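Local coordinates for protein argonaute 5 (Arabidopsis thaliana, PDB 4G0O) that probably binds the 5' end of guide small RNAs through its MID domain, recognising the 5' nucleotide and so helping sort small RNAs in gene regulation, at residues V11-C16 / P74-L79; N7-T12 / K127-T132. All blocks are in the same frame, centred on the assembly; numbering follows the deposited sequence.

Contacts 1 and 2 meet on strand 7-18, share Val11 and Thr12, and have centres about 11 Å apart. In contact 1 the strand pairs in parallel with strand 78-82 of the central sheet; in contact 2 its earlier part receives the end of helix 118-131. The two touch where Leu78 CD2 packs on Ile128 CG2 at 3.7 Å, so sheet and helix are held against each other as well as against the shared strand. Beyond contact 2's interface Lys131 NZ holds O3 of a sulfate ion, probably from the crystallisation liquor, at 2.8 Å; with Lys94 close by, it may mark the pocket that takes the guide's 5' phosphate in Argonaute MID domains.

Contact 1 of 2, residues V11-C16 / P74-L79; sequences VTSWTC and PGLQLL
Two neighbouring strands of the parallel sheet in this Rossmann-like MID domain come together here, Thr15 bridging to Leu79 beyond the irregular stretch where Ser13 meets Gln77. Thr15 N donates to Leu78 O at 3.3 Å. Upstream the backbone bonds bunch: Ser13 O takes Gln77 N at 2.7 Å and, weakly, Leu78 N as well. Gln77 then reaches across to the 11-16 backbone. With CG anti to its carbonyl carbon (chi1 -71°) and the chain extended beyond, its amide lies beside the Thr12-Ser13 backbone. Gln77 OE1 accepts Ser13 N at 3.0 Å, the donor 38° above the carbonyl plane, and Thr12 N too, modelled doubtfully short. At the amide's other end Gln77 NE2 donates to a water that also bonds Thr12 OG1. Leu76 sends CD2 over the backbone at Trp14 CA, 3.6 Å away, while CD2 of Leu79 lies alongside the Thr15 methyl CG2 at 3.9 Å. The Trp14 indole leads away to Phe46 and Phe54, with NE1 bonded to Lys47 O. Its oxygen taken by Ser13 N and its NE2 by the water, the Gln77 amide is probably fixed in its rotation.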
loop_
_atom_site.group_PDB
_atom_site.type_symbol
_atom_site.label_atom_id
_atom_site.label_comp_id
_atom_site.label_asym_id
_atom_site.label_seq_id
_atom_site.Cartn_x
_atom_site.Cartn_y
_atom_site.Cartn_z
ATOM N N VAL A 11 6.923 -7.282 7.526
ATOM C CA VAL A 11 6.945 -5.831 7.359
ATOM C C VAL A 11 6.889 -5.121 8.709
ATOM O O VAL A 11 5.928 -5.284 9.458
ATOM C CB VAL A 11 5.753 -5.340 6.490
ATOM C CG1 VAL A 11 5.831 -3.855 6.261
ATOM C CG2 VAL A 11 5.747 -6.044 5.174
ATOM N N THR A 12 7.916 -4.321 8.991
ATOM C CA THR A 12 8.017 -3.540 10.229
ATOM C C THR A 12 7.822 -2.031 9.994
ATOM O O THR A 12 7.386 -1.296 10.884
ATOM C CB THR A 12 9.397 -3.741 10.897
ATOM O OG1 THR A 12 9.722 -5.139 10.928
ATOM C CG2 THR A 12 9.389 -3.201 12.320
ATOM N N SER A 13 8.165 -1.573 8.794
ATOM C CA SER A 13 8.050 -0.163 8.450
ATOM C C SER A 13 7.122 0.040 7.245
ATOM O O SER A 13 7.450 -0.332 6.125
ATOM C CB SER A 13 9.443 0.404 8.153
ATOM O OG SER A 13 9.423 1.818 8.102
ATOM N N TRP A 14 5.952 0.613 7.485
ATOM C CA TRP A 14 4.969 0.809 6.424
ATOM C C TRP A 14 4.091 2.004 6.787
ATOM O O TRP A 14 4.020 2.393 7.949
ATOM C CB TRP A 14 4.104 -0.453 6.225
ATOM C CG TRP A 14 3.170 -0.690 7.379
ATOM C CD1 TRP A 14 3.426 -1.407 8.510
ATOM C CD2 TRP A 14 1.839 -0.164 7.534
ATOM N NE1 TRP A 14 2.336 -1.366 9.356
ATOM C CE2 TRP A 14 1.355 -0.609 8.778
ATOM C CE3 TRP A 14 1.016 0.635 6.736
ATOM C CZ2 TRP A 14 0.095 -0.275 9.239
ATOM C CZ3 TRP A 14 -0.232 0.958 7.199
ATOM C CH2 TRP A 14 -0.684 0.503 8.437
ATOM N N THR A 15 3.447 2.598 5.791
ATOM C CA THR A 15 2.431 3.612 6.048
ATOM C C THR A 15 1.572 3.797 4.811
ATOM O O THR A 15 1.777 3.128 3.797
ATOM C CB THR A 15 3.024 4.965 6.515
ATOM O OG1 THR A 15 1.967 5.825 6.954
ATOM C CG2 THR A 15 3.804 5.636 5.397
ATOM N N CYS A 16 0.612 4.705 4.899
ATOM C CA CYS A 16 -0.373 4.865 3.845
ATOM C C CYS A 16 -0.486 6.319 3.429
ATOM O O CYS A 16 -0.492 7.216 4.281
ATOM C CB CYS A 16 -1.720 4.391 4.349
ATOM S SG CYS A 16 -3.077 4.641 3.204
ATOM N N PRO A 74 13.097 6.947 6.160
ATOM C CA PRO A 74 14.111 6.381 5.270
ATOM C C PRO A 74 14.094 4.856 5.255
ATOM O O PRO A 74 14.610 4.254 4.307
ATOM C CB PRO A 74 15.421 6.857 5.894
ATOM C CG PRO A 74 15.082 7.181 7.323
ATOM C CD PRO A 74 13.693 7.675 7.298
ATOM N N GLY A 75 13.522 4.242 6.286
ATOM C CA GLY A 75 13.532 2.796 6.387
ATOM C C GLY A 75 12.270 2.090 5.905
ATOM O O GLY A 75 12.190 0.856 5.996
ATOM N N LEU A 76 11.298 2.866 5.417
ATOM C CA LEU A 76 10.009 2.343 4.940
ATOM C C LEU A 76 10.198 1.086 4.107
ATOM O O LEU A 76 10.963 1.087 3.147
ATOM C CB LEU A 76 9.294 3.377 4.064
ATOM C CG LEU A 76 7.994 4.054 4.516
ATOM C CD1 LEU A 76 7.008 4.181 3.353
ATOM C CD2 LEU A 76 7.326 3.375 5.707
ATOM N N GLN A 77 9.499 0.020 4.476
ATOM C CA GLN A 77 9.551 -1.226 3.731
ATOM C C GLN A 77 8.410 -1.295 2.725
ATOM O O GLN A 77 8.436 -2.110 1.806
ATOM C CB GLN A 77 9.490 -2.415 4.698
ATOM C CG GLN A 77 10.773 -2.603 5.516
ATOM C CD GLN A 77 10.639 -3.637 6.636
ATOM O OE1 GLN A 77 9.609 -3.725 7.313
ATOM N NE2 GLN A 77 11.695 -4.406 6.847
ATOM N N LEU A 78 7.407 -0.433 2.899
ATOM C CA LEU A 78 6.205 -0.478 2.055
ATOM C C LEU A 78 5.374 0.793 2.196
ATOM O O LEU A 78 5.131 1.252 3.304
ATOM C CB LEU A 78 5.330 -1.690 2.426
ATOM C CG LEU A 78 4.041 -1.928 1.630
ATOM C CD1 LEU A 78 4.361 -2.372 0.196
ATOM C CD2 LEU A 78 3.122 -2.944 2.314
ATOM N N LEU A 79 4.936 1.355 1.074
ATOM C CA LEU A 79 4.008 2.482 1.095
ATOM C C LEU A 79 2.736 2.035 0.437
ATOM O O LEU A 79 2.757 1.634 -0.732
ATOM C CB LEU A 79 4.537 3.657 0.277
ATOM C CG LEU A 79 4.259 5.066 0.818
ATOM C CD1 LEU A 79 4.250 6.116 -0.305
ATOM C CD2 LEU A 79 2.994 5.116 1.648
HETATM O O HOH W 1 11.068 -6.717 8.699
#

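Contact 2 of 2, residues N7-T12 / K127-T132; sequences NGAKVT and KINVKT. With SO4 (sulfate ion), chain C.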
loop_
_atom_site.group_PDB
_atom_site.type_symbol
_atom_site.label_atom_id
_atom_site.label_comp_id
_atom_site.label_asym_id
_atom_site.label_seq_id
_atom_site.Cartn_x
_atom_site.Cartn_y
_atom_site.Cartn_z
ATOM N N ASN A 7 6.204 -18.332 1.556
ATOM C CA ASN A 7 6.930 -17.660 2.615
ATOM C C ASN A 7 6.445 -16.209 2.759
ATOM O O ASN A 7 6.572 -15.408 1.834
ATOM C CB ASN A 7 8.425 -17.752 2.303
ATOM C CG ASN A 7 9.236 -16.707 3.009
ATOM O OD1 ASN A 7 9.885 -15.868 2.365
ATOM N ND2 ASN A 7 9.223 -16.747 4.345
ATOM N N GLY A 8 5.862 -15.883 3.908
ATOM C CA GLY A 8 5.253 -14.582 4.106
ATOM C C GLY A 8 6.281 -13.582 4.591
ATOM O O GLY A 8 6.892 -13.791 5.635
ATOM N N ALA A 9 6.496 -12.505 3.837
ATOM C CA ALA A 9 7.501 -11.513 4.239
ATOM C C ALA A 9 7.141 -10.893 5.586
ATOM O O ALA A 9 6.002 -10.995 6.039
ATOM C CB ALA A 9 7.664 -10.427 3.171
ATOM N N LYS A 10 8.108 -10.261 6.240
ATOM C CA LYS A 10 7.803 -9.543 7.474
ATOM C C LYS A 10 7.994 -8.038 7.298
ATOM O O LYS A 10 9.085 -7.575 6.975
ATOM C CB LYS A 10 8.630 -10.071 8.648
ATOM C CG LYS A 10 8.401 -9.300 9.953
ATOM C CD LYS A 10 9.410 -9.733 11.017
ATOM C CE LYS A 10 9.235 -8.980 12.336
ATOM N NZ LYS A 10 10.346 -9.323 13.287
ATOM N N VAL A 11 6.923 -7.282 7.526
ATOM C CA VAL A 11 6.945 -5.831 7.359
ATOM C C VAL A 11 6.889 -5.121 8.709
ATOM O O VAL A 11 5.928 -5.284 9.458
ATOM C CB VAL A 11 5.753 -5.340 6.490
ATOM C CG1 VAL A 11 5.831 -3.855 6.261
ATOM C CG2 VAL A 11 5.747 -6.044 5.174
ATOM N N THR A 12 7.916 -4.321 8.991
ATOM C CA THR A 12 8.017 -3.540 10.229
ATOM C C THR A 12 7.822 -2.031 9.994
ATOM O O THR A 12 7.386 -1.296 10.884
ATOM C CB THR A 12 9.397 -3.741 10.897
ATOM O OG1 THR A 12 9.722 -5.139 10.928
ATOM C CG2 THR A 12 9.389 -3.201 12.320
ATOM N N LYS A 127 0.334 -9.649 -3.950
ATOM C CA LYS A 127 1.184 -8.677 -4.639
ATOM C C LYS A 127 2.134 -8.027 -3.648
ATOM O O LYS A 127 3.314 -7.893 -3.920
ATOM C CB LYS A 127 0.340 -7.608 -5.336
ATOM C CG LYS A 127 -0.583 -8.135 -6.444
ATOM C CD LYS A 127 -1.575 -7.050 -6.846
ATOM C CE LYS A 127 -2.447 -7.464 -8.025
ATOM N NZ LYS A 127 -3.419 -6.375 -8.384
ATOM N N ILE A 128 1.613 -7.639 -2.486
ATOM C CA ILE A 128 2.446 -7.055 -1.436
ATOM C C ILE A 128 3.508 -8.024 -0.903
ATOM O O ILE A 128 4.617 -7.609 -0.615
ATOM C CB ILE A 128 1.576 -6.492 -0.277
ATOM C CG1 ILE A 128 0.963 -5.144 -0.673
ATOM C CG2 ILE A 128 2.385 -6.320 0.996
ATOM C CD1 ILE A 128 -0.165 -4.727 0.241
ATOM N N ASN A 129 3.176 -9.309 -0.779
ATOM C CA ASN A 129 4.145 -10.301 -0.283
ATOM C C ASN A 129 5.382 -10.425 -1.162
ATOM O O ASN A 129 6.494 -10.439 -0.663
ATOM C CB ASN A 129 3.506 -11.685 -0.110
ATOM C CG ASN A 129 4.447 -12.686 0.556
ATOM O OD1 ASN A 129 5.089 -12.374 1.550
ATOM N ND2 ASN A 129 4.542 -13.887 -0.007
ATOM N N VAL A 130 5.199 -10.506 -2.472
ATOM C CA VAL A 130 6.348 -10.547 -3.368
ATOM C C VAL A 130 7.165 -9.238 -3.395
ATOM O O VAL A 130 8.391 -9.287 -3.379
ATOM C CB VAL A 130 5.946 -10.957 -4.771
ATOM C CG1 VAL A 130 4.550 -10.526 -5.024
ATOM C CG2 VAL A 130 6.898 -10.362 -5.812
ATOM N N LYS A 131 6.487 -8.087 -3.408
ATOM C CA LYS A 131 7.158 -6.788 -3.396
ATOM C C LYS A 131 8.032 -6.585 -2.167
ATOM O O LYS A 131 8.992 -5.814 -2.203
ATOM C CB LYS A 131 6.134 -5.644 -3.466
ATOM C CG LYS A 131 5.571 -5.427 -4.842
ATOM C CD LYS A 131 4.521 -4.346 -4.858
ATOM C CE LYS A 131 3.845 -4.314 -6.206
ATOM N NZ LYS A 131 3.562 -2.930 -6.611
ATOM N N THR A 132 7.671 -7.267 -1.085
ATOM C CA THR A 132 8.306 -7.117 0.224
ATOM C C THR A 132 9.331 -8.226 0.471
ATOM O O THR A 132 9.952 -8.306 1.532
ATOM C CB THR A 132 7.222 -7.171 1.336
ATOM O OG1 THR A 132 6.210 -6.206 1.049
ATOM C CG2 THR A 132 7.806 -6.825 2.671
HETATM S S SO4 C . 0.802 -2.689 -8.673
HETATM O O1 SO4 C . -0.634 -2.570 -8.948
HETATM O O2 SO4 C . 1.324 -1.347 -8.298
HETATM O O3 SO4 C . 1.028 -3.689 -7.615
HETATM O O4 SO4 C . 1.494 -3.189 -9.870
#
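Asn129 lays its amide against the backbone of Asn7 to Ala9. CG stands anti to the helix backbone N (chi1 -173°), which carries the amide out from the last turn of helix 118-131. Asn129 OD1 meets Ala9 N at 2.7 Å in an almost straight bond (172° at the hydrogen), the donor approaching nearly head-on to the C=O. Asn129 ND2 gives a hydrogen to Asn7 O at 3.1 Å; that oxygen lies in the asparagine's amide plane, but ND2 sits well above the plane of the Asn7 carbonyl. Asn136 OD1 is a further partner of ND2. An alanine here is likely to leave Ala9 N and Asn7 O without these mates and let the strand shift from the helix end. Just past the helix, Thr132 turns its methyl to the strand: Thr132 OG1 is tied back to Ile128 O at 2.7 Å, which fixes the rotation. Thr132 CG2 then presses on Val11 CG2 at a tight 3.3 Å, the two side chains crossing at about a right angle, and touches Ala9 CB at 3.6 Å. The asparagine thus mimics a strand neighbour, while the threonine spends its hydroxyl on the Ile128 carbonyl and offers carbon to the strand.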